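Local coordinates for protein glutathione S-transferase 1 (Ascaris suum, PDB 4Q5F) that conjugates reduced glutathione to a wide range of hydrophobic electrophiles of external or internal origin and can also act as a glutathione peroxidase, at residues B[22-27]-B[211-216]; B[31-36]-B[87-92]; B[101-106]-B[146-151]; B[168-173]-B[198-203]. All blocks are in the same frame, centred on the assembly; numbering follows the deposited sequence.

Interaction 1 (B[22-27]-B[211-216]); sequences DIRGLG and AERPKT. With GSH (glutathione), chain E.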
loop_
_atom_site.group_PDB
_atom_site.type_symbol
_atom_site.label_atom_id
_atom_site.label_comp_id
_atom_site.label_asym_id
_atom_site.label_seq_id
_atom_site.Cartn_x
_atom_site.Cartn_y
_atom_site.Cartn_z
ATOM N N ASP B 22 -7.014 -2.392 21.380
ATOM C CA ASP B 22 -6.088 -2.155 22.486
ATOM C C ASP B 22 -4.638 -2.344 22.063
ATOM O O ASP B 22 -3.746 -1.629 22.521
ATOM C CB ASP B 22 -6.402 -3.106 23.642
ATOM C CG ASP B 22 -7.743 -2.819 24.286
ATOM O OD1 ASP B 22 -8.112 -1.630 24.393
ATOM O OD2 ASP B 22 -8.427 -3.784 24.684
ATOM N N ILE B 23 -4.416 -3.315 21.185
ATOM C CA ILE B 23 -3.077 -3.663 20.727
ATOM C C ILE B 23 -2.401 -2.527 19.964
ATOM O O ILE B 23 -3.041 -1.546 19.586
ATOM C CB ILE B 23 -3.121 -4.896 19.810
ATOM C CG1 ILE B 23 -4.204 -4.723 18.742
ATOM C CG2 ILE B 23 -3.389 -6.146 20.628
ATOM C CD1 ILE B 23 -3.997 -5.570 17.512
ATOM N N ARG B 24 -1.100 -2.675 19.742
ATOM C CA ARG B 24 -0.343 -1.722 18.944
ATOM C C ARG B 24 -0.706 -1.898 17.471
ATOM O O ARG B 24 -1.363 -1.038 16.880
ATOM C CB ARG B 24 1.158 -1.915 19.179
ATOM C CG ARG B 24 1.552 -1.758 20.639
ATOM C CD ARG B 24 3.056 -1.755 20.849
ATOM N NE ARG B 24 3.713 -2.926 20.274
ATOM C CZ ARG B 24 3.652 -4.151 20.787
ATOM N NH1 ARG B 24 2.949 -4.383 21.888
ATOM N NH2 ARG B 24 4.288 -5.150 20.193
ATOM N N GLY B 25 -0.286 -3.021 16.893
ATOM C CA GLY B 25 -0.669 -3.398 15.542
ATOM C C GLY B 25 -0.548 -2.295 14.506
ATOM O O GLY B 25 0.459 -1.588 14.452
ATOM N N LEU B 26 -1.584 -2.147 13.686
ATOM C CA LEU B 26 -1.605 -1.129 12.640
ATOM C C LEU B 26 -1.867 0.260 13.212
ATOM O O LEU B 26 -1.441 1.266 12.643
ATOM C CB LEU B 26 -2.682 -1.455 11.601
ATOM C CG LEU B 26 -2.503 -2.732 10.779
ATOM C CD1 LEU B 26 -3.736 -2.973 9.922
ATOM C CD2 LEU B 26 -1.256 -2.655 9.913
ATOM N N GLY B 27 -2.573 0.313 14.336
ATOM C CA GLY B 27 -2.937 1.579 14.946
ATOM C C GLY B 27 -1.741 2.331 15.499
ATOM O O GLY B 27 -1.709 3.561 15.481
ATOM N N ALA B 211 7.846 4.340 26.648
ATOM C CA ALA B 211 7.939 4.084 28.082
ATOM C C ALA B 211 6.562 4.062 28.750
ATOM O O ALA B 211 6.332 3.295 29.685
ATOM C CB ALA B 211 8.835 5.128 28.746
ATOM N N GLU B 212 5.649 4.895 28.255
ATOM C CA GLU B 212 4.357 5.116 28.905
ATOM C C GLU B 212 3.237 4.288 28.283
ATOM O O GLU B 212 2.253 3.972 28.951
ATOM C CB GLU B 212 3.964 6.597 28.824
ATOM C CG GLU B 212 5.064 7.568 29.221
ATOM C CD GLU B 212 4.701 9.016 28.948
ATOM O OE1 GLU B 212 3.608 9.267 28.398
ATOM O OE2 GLU B 212 5.515 9.906 29.283
ATOM N N ARG B 213 3.379 3.950 27.004
ATOM C CA ARG B 213 2.304 3.285 26.274
ATOM C C ARG B 213 1.971 1.938 26.912
ATOM O O ARG B 213 2.826 1.327 27.554
ATOM C CB ARG B 213 2.682 3.093 24.805
ATOM C CG ARG B 213 3.871 2.180 24.578
ATOM C CD ARG B 213 4.131 1.991 23.090
ATOM N NE ARG B 213 5.238 1.075 22.834
ATOM C CZ ARG B 213 5.664 0.734 21.621
ATOM N NH1 ARG B 213 5.079 1.229 20.539
ATOM N NH2 ARG B 213 6.681 -0.106 21.491
ATOM N N PRO B 214 0.725 1.466 26.737
ATOM C CA PRO B 214 0.318 0.200 27.355
ATOM C C PRO B 214 1.121 -0.990 26.849
ATOM O O PRO B 214 1.373 -1.104 25.649
ATOM C CB PRO B 214 -1.148 0.053 26.933
ATOM C CG PRO B 214 -1.589 1.423 26.565
ATOM C CD PRO B 214 -0.383 2.090 25.993
ATOM N N LYS B 215 1.514 -1.867 27.767
ATOM C CA LYS B 215 2.188 -3.106 27.406
ATOM C C LYS B 215 1.161 -4.088 26.855
ATOM O O LYS B 215 0.259 -4.521 27.572
ATOM C CB LYS B 215 2.888 -3.703 28.625
ATOM C CG LYS B 215 3.918 -2.780 29.265
ATOM N N THR B 216 1.299 -4.419 25.577
ATOM C CA THR B 216 0.384 -5.330 24.902
ATOM C C THR B 216 1.207 -6.403 24.197
ATOM O O THR B 216 2.400 -6.210 23.964
ATOM C CB THR B 216 -0.495 -4.575 23.888
ATOM O OG1 THR B 216 0.334 -3.953 22.899
ATOM C CG2 THR B 216 -1.322 -3.512 24.591
HETATM N N1 GSH E . -5.578 -2.745 4.925
HETATM C CA1 GSH E . -6.095 -2.365 6.190
HETATM C C1 GSH E . -5.252 -1.249 6.764
HETATM O O11 GSH E . -5.764 -0.402 7.541
HETATM O O12 GSH E . -4.033 -1.162 6.465
HETATM C CB1 GSH E . -6.072 -3.560 7.128
HETATM C CG1 GSH E . -6.837 -3.227 8.416
HETATM C CD1 GSH E . -7.095 -4.485 9.257
HETATM O OE1 GSH E . -6.850 -5.580 8.798
HETATM N N2 GSH E . -7.629 -4.349 10.592
HETATM C CA2 GSH E . -7.897 -5.485 11.422
HETATM C C2 GSH E . -9.368 -5.486 11.805
HETATM O O2 GSH E . -10.012 -4.451 11.748
HETATM C CB2 GSH E . -7.088 -5.407 12.688
HETATM S SG2 GSH E . -5.366 -5.362 12.305
HETATM N N3 GSH E . -9.993 -6.710 12.256
HETATM C CA3 GSH E . -11.385 -6.731 12.626
HETATM C C3 GSH E . -12.235 -7.152 11.429
HETATM O O31 GSH E . -11.722 -7.204 10.282
HETATM O O32 GSH E . -13.447 -7.444 11.596
#

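Interaction 2 (B[31-36]-B[87-92]); sequences RLIFHQ and FGLAGK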
loop_
_atom_site.group_PDB
_atom_site.type_symbol
_atom_site.label_atom_id
_atom_site.label_comp_id
_atom_site.label_asym_id
_atom_site.label_seq_id
_atom_site.Cartn_x
_atom_site.Cartn_y
_atom_site.Cartn_z
ATOM N N ARG B 31 -0.331 6.515 16.187
ATOM C CA ARG B 31 0.003 6.990 17.528
ATOM C C ARG B 31 1.420 7.542 17.567
ATOM O O ARG B 31 1.657 8.635 18.081
ATOM C CB ARG B 31 -0.123 5.857 18.547
ATOM C CG ARG B 31 -1.527 5.301 18.708
ATOM C CD ARG B 31 -1.533 4.109 19.648
ATOM N NE ARG B 31 -2.864 3.513 19.770
ATOM C CZ ARG B 31 -3.137 2.214 19.657
ATOM N NH1 ARG B 31 -2.179 1.326 19.415
ATOM N NH2 ARG B 31 -4.388 1.796 19.789
ATOM N N LEU B 32 2.357 6.775 17.019
ATOM C CA LEU B 32 3.759 7.172 16.974
ATOM C C LEU B 32 3.936 8.493 16.232
ATOM O O LEU B 32 4.750 9.331 16.617
ATOM C CB LEU B 32 4.588 6.085 16.291
ATOM C CG LEU B 32 4.836 4.828 17.121
ATOM C CD1 LEU B 32 5.252 3.671 16.231
ATOM C CD2 LEU B 32 5.899 5.097 18.173
ATOM N N ILE B 33 3.166 8.673 15.167
ATOM C CA ILE B 33 3.267 9.878 14.353
ATOM C C ILE B 33 2.731 11.094 15.113
ATOM O O ILE B 33 3.279 12.190 15.000
ATOM C CB ILE B 33 2.536 9.704 13.004
ATOM C CG1 ILE B 33 3.218 8.610 12.180
ATOM C CG2 ILE B 33 2.550 11.003 12.203
ATOM C CD1 ILE B 33 2.387 8.081 11.028
ATOM N N PHE B 34 1.663 10.902 15.885
ATOM C CA PHE B 34 1.144 11.974 16.730
ATOM C C PHE B 34 2.179 12.385 17.772
ATOM O O PHE B 34 2.494 13.567 17.916
ATOM C CB PHE B 34 -0.128 11.541 17.460
ATOM C CG PHE B 34 -1.358 11.542 16.602
ATOM C CD1 PHE B 34 -1.803 12.709 16.004
ATOM C CD2 PHE B 34 -2.088 10.380 16.421
ATOM C CE1 PHE B 34 -2.941 12.713 15.222
ATOM C CE2 PHE B 34 -3.229 10.377 15.643
ATOM C CZ PHE B 34 -3.657 11.545 15.042
ATOM N N HIS B 35 2.700 11.402 18.496
ATOM C CA HIS B 35 3.594 11.673 19.614
ATOM C C HIS B 35 4.899 12.320 19.168
ATOM O O HIS B 35 5.442 13.170 19.870
ATOM C CB HIS B 35 3.862 10.395 20.407
ATOM C CG HIS B 35 2.760 10.045 21.357
ATOM N ND1 HIS B 35 1.808 9.087 21.078
ATOM C CD2 HIS B 35 2.446 10.543 22.574
ATOM C CE1 HIS B 35 0.964 9.003 22.088
ATOM N NE2 HIS B 35 1.327 9.875 23.011
ATOM N N GLN B 36 5.397 11.928 18.001
ATOM C CA GLN B 36 6.600 12.548 17.458
ATOM C C GLN B 36 6.351 14.033 17.237
ATOM O O GLN B 36 7.149 14.879 17.639
ATOM C CB GLN B 36 7.003 11.894 16.135
ATOM C CG GLN B 36 8.154 12.593 15.413
ATOM C CD GLN B 36 9.402 12.707 16.264
ATOM O OE1 GLN B 36 9.557 12.002 17.260
ATOM N NE2 GLN B 36 10.302 13.598 15.875
ATOM N N PHE B 87 2.061 17.041 9.437
ATOM C CA PHE B 87 3.021 17.357 10.496
ATOM C C PHE B 87 4.446 17.558 9.980
ATOM O O PHE B 87 5.390 17.631 10.767
ATOM C CB PHE B 87 3.027 16.253 11.558
ATOM C CG PHE B 87 1.676 15.970 12.163
ATOM C CD1 PHE B 87 0.630 16.872 12.037
ATOM C CD2 PHE B 87 1.458 14.798 12.870
ATOM C CE1 PHE B 87 -0.606 16.605 12.598
ATOM C CE2 PHE B 87 0.225 14.528 13.431
ATOM C CZ PHE B 87 -0.808 15.432 13.295
ATOM N N GLY B 88 4.607 17.645 8.663
ATOM C CA GLY B 88 5.919 17.850 8.077
ATOM C C GLY B 88 6.878 16.703 8.345
ATOM O O GLY B 88 8.076 16.919 8.533
ATOM N N LEU B 89 6.345 15.484 8.367
ATOM C CA LEU B 89 7.147 14.277 8.562
ATOM C C LEU B 89 7.023 13.366 7.346
ATOM O O LEU B 89 7.041 12.141 7.470
ATOM C CB LEU B 89 6.683 13.529 9.815
ATOM C CG LEU B 89 6.938 14.215 11.156
ATOM C CD1 LEU B 89 6.164 13.520 12.263
ATOM C CD2 LEU B 89 8.426 14.220 11.467
ATOM N N ALA B 90 6.900 13.974 6.169
ATOM C CA ALA B 90 6.622 13.232 4.943
ATOM C C ALA B 90 7.726 13.380 3.897
ATOM O O ALA B 90 7.737 12.655 2.906
ATOM C CB ALA B 90 5.285 13.674 4.364
ATOM N N GLY B 91 8.653 14.305 4.126
ATOM C CA GLY B 91 9.705 14.600 3.166
ATOM C C GLY B 91 9.671 16.060 2.760
ATOM O O GLY B 91 8.613 16.689 2.790
ATOM N N LYS B 92 10.825 16.594 2.368
ATOM C CA LYS B 92 10.956 18.022 2.084
ATOM C C LYS B 92 10.679 18.388 0.623
ATOM O O LYS B 92 10.581 19.568 0.293
ATOM C CB LYS B 92 12.350 18.511 2.489
ATOM C CG LYS B 92 12.484 18.863 3.968
ATOM C CD LYS B 92 11.782 20.174 4.300
ATOM C CE LYS B 92 12.197 20.702 5.667
ATOM N NZ LYS B 92 11.684 22.080 5.920
#

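Interaction 3 (B[101-106]-B[146-151]); sequences DSIFDQ and PLLEKF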
loop_
_atom_site.group_PDB
_atom_site.type_symbol
_atom_site.label_atom_id
_atom_site.label_comp_id
_atom_site.label_asym_id
_atom_site.label_seq_id
_atom_site.Cartn_x
_atom_site.Cartn_y
_atom_site.Cartn_z
ATOM N N ASP B 101 7.137 7.009 0.446
ATOM C CA ASP B 101 6.086 6.068 0.076
ATOM C C ASP B 101 6.694 4.769 -0.437
ATOM O O ASP B 101 6.200 3.679 -0.144
ATOM C CB ASP B 101 5.187 6.660 -1.012
ATOM C CG ASP B 101 4.310 7.784 -0.503
ATOM O OD1 ASP B 101 4.260 8.001 0.727
ATOM O OD2 ASP B 101 3.658 8.443 -1.339
ATOM N N SER B 102 7.773 4.897 -1.203
ATOM C CA SER B 102 8.386 3.756 -1.866
ATOM C C SER B 102 8.940 2.756 -0.858
ATOM O O SER B 102 8.664 1.562 -0.945
ATOM C CB SER B 102 9.502 4.224 -2.801
ATOM O OG SER B 102 9.958 3.161 -3.621
ATOM N N ILE B 103 9.717 3.240 0.105
ATOM C CA ILE B 103 10.347 2.343 1.065
ATOM C C ILE B 103 9.314 1.688 1.981
ATOM O O ILE B 103 9.492 0.548 2.405
ATOM C CB ILE B 103 11.426 3.065 1.912
ATOM C CG1 ILE B 103 12.158 2.073 2.825
ATOM C CG2 ILE B 103 10.813 4.187 2.735
ATOM C CD1 ILE B 103 12.913 0.978 2.085
ATOM N N PHE B 104 8.233 2.401 2.283
ATOM C CA PHE B 104 7.198 1.840 3.142
ATOM C C PHE B 104 6.397 0.766 2.412
ATOM O O PHE B 104 5.969 -0.213 3.022
ATOM C CB PHE B 104 6.257 2.919 3.679
ATOM C CG PHE B 104 5.258 2.393 4.669
ATOM C CD1 PHE B 104 5.647 2.088 5.962
ATOM C CD2 PHE B 104 3.938 2.187 4.306
ATOM C CE1 PHE B 104 4.736 1.595 6.878
ATOM C CE2 PHE B 104 3.022 1.695 5.219
ATOM C CZ PHE B 104 3.422 1.399 6.505
ATOM N N ASP B 105 6.195 0.950 1.110
ATOM C CA ASP B 105 5.518 -0.056 0.299
ATOM C C ASP B 105 6.335 -1.346 0.246
ATOM O O ASP B 105 5.777 -2.443 0.219
ATOM C CB ASP B 105 5.275 0.457 -1.123
ATOM C CG ASP B 105 4.030 1.322 -1.236
ATOM O OD1 ASP B 105 3.289 1.459 -0.238
ATOM O OD2 ASP B 105 3.785 1.859 -2.337
ATOM N N GLN B 106 7.656 -1.214 0.221
ATOM C CA GLN B 106 8.525 -2.385 0.225
ATOM C C GLN B 106 8.448 -3.067 1.585
ATOM O O GLN B 106 8.437 -4.296 1.679
ATOM C CB GLN B 106 9.973 -2.003 -0.092
ATOM C CG GLN B 106 10.917 -3.197 -0.185
ATOM C CD GLN B 106 10.517 -4.176 -1.275
ATOM O OE1 GLN B 106 9.908 -3.796 -2.273
ATOM N NE2 GLN B 106 10.856 -5.447 -1.084
ATOM N N PRO B 146 17.957 -7.155 3.510
ATOM C CA PRO B 146 19.020 -6.545 2.702
ATOM C C PRO B 146 18.520 -5.402 1.814
ATOM O O PRO B 146 19.256 -4.446 1.575
ATOM C CB PRO B 146 19.533 -7.705 1.833
ATOM C CG PRO B 146 18.730 -8.907 2.203
ATOM C CD PRO B 146 18.007 -8.625 3.469
ATOM N N LEU B 147 17.282 -5.500 1.339
ATOM C CA LEU B 147 16.713 -4.461 0.484
ATOM C C LEU B 147 16.415 -3.188 1.277
ATOM O O LEU B 147 16.613 -2.081 0.778
ATOM C CB LEU B 147 15.446 -4.968 -0.212
ATOM C CG LEU B 147 15.650 -6.189 -1.115
ATOM C CD1 LEU B 147 14.318 -6.747 -1.589
ATOM C CD2 LEU B 147 16.535 -5.845 -2.305
ATOM N N LEU B 148 15.938 -3.344 2.508
ATOM C CA LEU B 148 15.698 -2.196 3.375
ATOM C C LEU B 148 17.020 -1.557 3.787
ATOM O O LEU B 148 17.135 -0.332 3.875
ATOM C CB LEU B 148 14.917 -2.610 4.627
ATOM C CG LEU B 148 13.483 -3.122 4.458
ATOM C CD1 LEU B 148 12.853 -3.351 5.824
ATOM C CD2 LEU B 148 12.634 -2.163 3.636
ATOM N N GLU B 149 18.018 -2.400 4.036
ATOM C CA GLU B 149 19.327 -1.941 4.478
ATOM C C GLU B 149 20.067 -1.258 3.333
ATOM O O GLU B 149 20.775 -0.272 3.541
ATOM C CB GLU B 149 20.143 -3.121 5.005
ATOM C CG GLU B 149 21.092 -2.780 6.139
ATOM C CD GLU B 149 21.659 -4.020 6.803
ATOM O OE1 GLU B 149 21.697 -5.079 6.142
ATOM O OE2 GLU B 149 22.057 -3.943 7.985
ATOM N N LYS B 150 19.897 -1.790 2.126
ATOM C CA LYS B 150 20.471 -1.191 0.924
ATOM C C LYS B 150 19.947 0.227 0.746
ATOM O O LYS B 150 20.712 1.168 0.539
ATOM C CB LYS B 150 20.114 -2.032 -0.304
ATOM C CG LYS B 150 20.283 -1.310 -1.640
ATOM C CD LYS B 150 20.030 -2.241 -2.816
ATOM C CE LYS B 150 20.021 -1.476 -4.131
ATOM N NZ LYS B 150 20.059 -2.386 -5.310
ATOM N N PHE B 151 18.627 0.359 0.820
ATOM C CA PHE B 151 17.955 1.641 0.668
ATOM C C PHE B 151 18.435 2.623 1.730
ATOM O O PHE B 151 18.666 3.799 1.450
ATOM C CB PHE B 151 16.446 1.440 0.802
ATOM C CG PHE B 151 15.629 2.597 0.305
ATOM C CD1 PHE B 151 15.342 3.669 1.132
ATOM C CD2 PHE B 151 15.135 2.604 -0.987
ATOM C CE1 PHE B 151 14.583 4.730 0.674
ATOM C CE2 PHE B 151 14.374 3.660 -1.449
ATOM C CZ PHE B 151 14.099 4.723 -0.618
#

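Interaction 4 (B[168-173]-B[198-203]); sequences ADLVIT and EHVREL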
loop_
_atom_site.group_PDB
_atom_site.type_symbol
_atom_site.label_atom_id
_atom_site.label_comp_id
_atom_site.label_asym_id
_atom_site.label_seq_id
_atom_site.Cartn_x
_atom_site.Cartn_y
_atom_site.Cartn_z
ATOM N N ALA B 168 7.425 7.050 7.737
ATOM C CA ALA B 168 7.814 5.699 7.351
ATOM C C ALA B 168 8.831 5.147 8.341
ATOM O O ALA B 168 8.787 3.970 8.696
ATOM C CB ALA B 168 8.383 5.689 5.942
ATOM N N ASP B 169 9.742 6.006 8.788
ATOM C CA ASP B 169 10.746 5.609 9.768
ATOM C C ASP B 169 10.091 5.155 11.067
ATOM O O ASP B 169 10.466 4.131 11.639
ATOM C CB ASP B 169 11.703 6.768 10.054
ATOM C CG ASP B 169 12.510 7.177 8.835
ATOM O OD1 ASP B 169 13.095 6.288 8.179
ATOM O OD2 ASP B 169 12.556 8.389 8.531
ATOM N N LEU B 170 9.110 5.925 11.529
ATOM C CA LEU B 170 8.444 5.647 12.796
ATOM C C LEU B 170 7.709 4.307 12.781
ATOM O O LEU B 170 7.803 3.526 13.728
ATOM C CB LEU B 170 7.458 6.769 13.128
ATOM C CG LEU B 170 8.053 8.176 13.256
ATOM C CD1 LEU B 170 6.950 9.205 13.449
ATOM C CD2 LEU B 170 9.052 8.242 14.401
ATOM N N VAL B 171 6.976 4.048 11.704
ATOM C CA VAL B 171 6.162 2.840 11.608
ATOM C C VAL B 171 7.023 1.604 11.368
ATOM O O VAL B 171 6.797 0.555 11.971
ATOM C CB VAL B 171 5.113 2.958 10.480
ATOM C CG1 VAL B 171 4.285 1.679 10.368
ATOM C CG2 VAL B 171 4.204 4.151 10.730
ATOM N N ILE B 172 8.001 1.733 10.475
ATOM C CA ILE B 172 8.868 0.616 10.120
ATOM C C ILE B 172 9.634 0.105 11.337
ATOM O O ILE B 172 9.580 -1.081 11.658
ATOM C CB ILE B 172 9.861 1.015 9.000
ATOM C CG1 ILE B 172 9.120 1.144 7.668
ATOM C CG2 ILE B 172 10.988 -0.014 8.857
ATOM C CD1 ILE B 172 9.930 1.790 6.561
ATOM N N THR B 173 10.341 1.005 12.009
ATOM C CA THR B 173 11.197 0.627 13.126
ATOM C C THR B 173 10.412 0.029 14.292
ATOM O O THR B 173 10.901 -0.867 14.980
ATOM C CB THR B 173 12.008 1.826 13.637
ATOM O OG1 THR B 173 11.122 2.905 13.958
ATOM C CG2 THR B 173 13.000 2.280 12.579
ATOM N N GLU B 198 17.494 1.560 16.731
ATOM C CA GLU B 198 17.922 2.117 18.010
ATOM C C GLU B 198 17.789 3.637 17.990
ATOM O O GLU B 198 17.320 4.246 18.950
ATOM C CB GLU B 198 19.376 1.736 18.297
ATOM C CG GLU B 198 19.838 2.059 19.710
ATOM C CD GLU B 198 21.349 2.010 19.855
ATOM O OE1 GLU B 198 22.026 2.932 19.350
ATOM O OE2 GLU B 198 21.861 1.049 20.467
ATOM N N HIS B 199 18.205 4.239 16.878
ATOM C CA HIS B 199 18.199 5.690 16.728
ATOM C C HIS B 199 16.789 6.272 16.826
ATOM O O HIS B 199 16.513 7.098 17.695
ATOM C CB HIS B 199 18.825 6.076 15.385
ATOM C CG HIS B 199 18.907 7.554 15.153
ATOM N ND1 HIS B 199 20.102 8.221 15.029
ATOM C CD2 HIS B 199 17.934 8.490 15.020
ATOM C CE1 HIS B 199 19.869 9.509 14.830
ATOM N NE2 HIS B 199 18.563 9.696 14.821
ATOM N N VAL B 200 15.911 5.845 15.922
ATOM C CA VAL B 200 14.550 6.371 15.843
ATOM C C VAL B 200 13.834 6.266 17.188
ATOM O O VAL B 200 13.137 7.189 17.602
ATOM C CB VAL B 200 13.728 5.619 14.765
ATOM C CG1 VAL B 200 12.261 6.100 14.735
ATOM C CG2 VAL B 200 14.399 5.762 13.395
ATOM N N ARG B 201 14.018 5.142 17.871
ATOM C CA ARG B 201 13.315 4.893 19.122
ATOM C C ARG B 201 13.981 5.590 20.306
ATOM O O ARG B 201 13.443 5.591 21.416
ATOM C CB ARG B 201 13.194 3.387 19.359
ATOM C CG ARG B 201 12.185 2.733 18.425
ATOM C CD ARG B 201 12.433 1.249 18.241
ATOM N NE ARG B 201 12.173 0.479 19.453
ATOM C CZ ARG B 201 10.963 0.122 19.870
ATOM N NH1 ARG B 201 9.883 0.475 19.183
ATOM N NH2 ARG B 201 10.829 -0.584 20.985
ATOM N N GLU B 202 15.144 6.188 20.065
ATOM C CA GLU B 202 15.808 7.014 21.069
ATOM C C GLU B 202 15.451 8.488 20.893
ATOM O O GLU B 202 15.866 9.329 21.691
ATOM C CB GLU B 202 17.325 6.819 21.017
ATOM C CG GLU B 202 17.802 5.580 21.762
ATOM C CD GLU B 202 19.298 5.363 21.646
ATOM O OE1 GLU B 202 19.968 6.168 20.965
ATOM O OE2 GLU B 202 19.803 4.387 22.239
ATOM N N LEU B 203 14.684 8.799 19.850
ATOM C CA LEU B 203 14.137 10.144 19.692
ATOM C C LEU B 203 13.296 10.467 20.928
ATOM O O LEU B 203 12.488 9.639 21.348
ATOM C CB LEU B 203 13.282 10.242 18.428
ATOM C CG LEU B 203 14.027 10.241 17.090
ATOM C CD1 LEU B 203 13.051 10.064 15.936
ATOM C CD2 LEU B 203 14.825 11.526 16.916
#

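Interaction 1 (B[22-27]-B[211-216])
The guanidinium of Arg213 carries CD of Arg24 over the centre of one face, 3.6 Å above the plane, while the guanidinium of Arg24 meets the carbonyl oxygen of Thr216 at its own edge. The two planes are inclined by 48° and the side chains cross at about a right angle. This contact ties the loop that follows the first strand of the thioredoxin-like N-terminal domain to the C-terminal tail of the GST fold. Arg24 NH1 donates to Thr216 O at 2.8 Å; the oxygen lies nearly in the guanidinium plane, but the donor stands well above the carbonyl plane, and the N-H...O angle is 139°. A second, weak bond runs from the same NH1 to Thr216 OG1. A bend at chi3 (-54°) helps bring NH1 to Thr216. Nearer the backbone, Arg24 CG lies 3.4 Å from Thr216 OG1. Two positive groups thus lie close; salt bridges from Arg213 to Glu28 and Asp174 probably offset its charge, and a hydrogen bond to Ser178 OG satisfies Arg24 NH2. Further along the loop, Leu26 belongs to the glutathione pocket and places CD1 3.5 Å from CG1 of the bound glutathione. The methyl CG2 of Thr216 rests 3.7 Å from Asp22 O.

Interaction 2 (B[31-36]-B[87-92])
Helix 27-37 presents residues 31-36 to the non-helical segment 87-92 just after helix 76-86, and the backbones come nearest at Ile33 and Leu89, whose CA atoms are 8.2 Å apart. No hydrogen bond crosses; the contact is made by apolar packing. Phe87 directs the edge of its ring at the helix: Phe87 CD2 lies 3.8 Å from Ile33 O and 4.0 Å from Ile33 CG2. The neighbouring ring atom CE2 reaches CD1 of Phe34 at 3.7 Å. The Phe34 and Phe87 planes are inclined by 52°, with centroids 6.0 Å apart, and Phe34 CE1 lies in the plane of the Phe87 ring. Ile33 CG2 can meet Phe87 because it points anti to the backbone N, while CG1 takes the place beside that N. Next to the aromatic pair, CD1 of Leu89 touches CG of Gln36 at 3.8 Å. A bend at chi2 (57°) turns the Gln36 amide aside, so that the aliphatic CG of the side chain takes the contact. Phe34 also stacks on Phe41, and Ile33 continues onto Trp167 and Leu170 of helix 167-182. The backbone of Leu89 is hydrogen-bonded to Trp167. The contact thus sets the first helix of the thioredoxin-like domain against the short linker to the all-helical domain, the two-domain architecture of cytosolic glutathione transferases.

Interaction 3 (B[101-106]-B[146-151])
Ile103 meets both Leu148 and Phe151 across two long helices, 94-114 and 129-155, whose short segments run antiparallel at 164° with axes 10.7 Å apart. Earlier in the first segment, the carboxylate of Asp101 forms salt bridges with Arg81 of its own chain and with Arg81 of the second subunit, and Ser102 packs on Phe60 of that subunit. Ile103 makes most of the contact. With CG1 anti to the backbone N (chi1 -175°) and a turn at chi2, its CD1 methyl comes over one face of the Phe151 ring, 4.0 Å from the centroid and 27° off the normal, a CH-pi contact. Ile103 CB lies over the same ring nearer its rim, 3.8 Å above the plane. The CD1 methyl also touches CD2 of Leu148 at 3.5 Å, so one methyl is held between an aromatic face and a leucine branch. Ile103 CG1 follows the same path, 3.9 Å from Phe151 CD1. This antiparallel pairing belongs to the helical bundle of the GST C-terminal domain, and Met160 adds to the apolar surround of Ile103 and Phe151. Phe104 is directed away from helix 129-155. One turn beyond Ile103, Gln106 bends at chi2 and sets its amide NE2 3.7 Å from CD1 of Leu147, while Gln106 CG approaches Leu148 CD2 at 4.3 Å. Like Ser102, Gln106 also packs on Phe60 of the second subunit.

Interaction 4 (B[168-173]-B[198-203])
Val200 is directed toward helix 167-182 and meets Thr173 obliquely, one branch against one branch. Its CG1 lies 3.5 Å from Thr173 OG1, and its CG2 lies 3.8 Å from Thr173 CG2, so that the hydroxyl and methyl of the threonine each face a different valine methyl. Thr173 OG1, set between the backbone N and the carbonyl carbon (chi1 55°), donates to Asp169 O at 2.7 Å; this fixes the rotation of the side chain and gives the buried hydroxyl a partner. The same carbonyl oxygen accepts the backbone N of Thr173. Val200 CG1 also reaches back one turn to Leu170 CD2, at 3.9 Å. Here two helices of the all-helical C-terminal domain of the GST fold pack together, toward the C-terminal part of helix 191-201, with Leu203 at the N-cap position of the next helix. Asp169 brings its CB to within 4.4 Å of Val200 CG2, while its carboxylate turns to Tyr196 OH and to the backbone N of Thr166. At the other end of the contact, Arg201 CD lies 4.2 Å from Thr173 O, and the guanidinium beyond it makes a long, weak ion pair with Asp174.

How the interactions relate
Interaction 2 lies 11 Å from interaction 4, centre to centre, and the two meet where Ile33 and Gln36 pack on Leu170, which joins the N-terminal domain to the helical one. Interaction 4 in turn touches interaction 3, about 14 Å away between centres: Phe104 CE1 is 3.5 Å from Val171 CG1. Interaction 1 connects to interaction 2 through a probable hydrogen bond from Arg31 NH1 to Ile23 O. It contributes Leu26 directly to the glutathione pocket. Interaction 3, on the opposite side of the chain's centre from interaction 1, faces the second subunit, and its Gln106 side chain comes within about 5 Å of a bound glutathione.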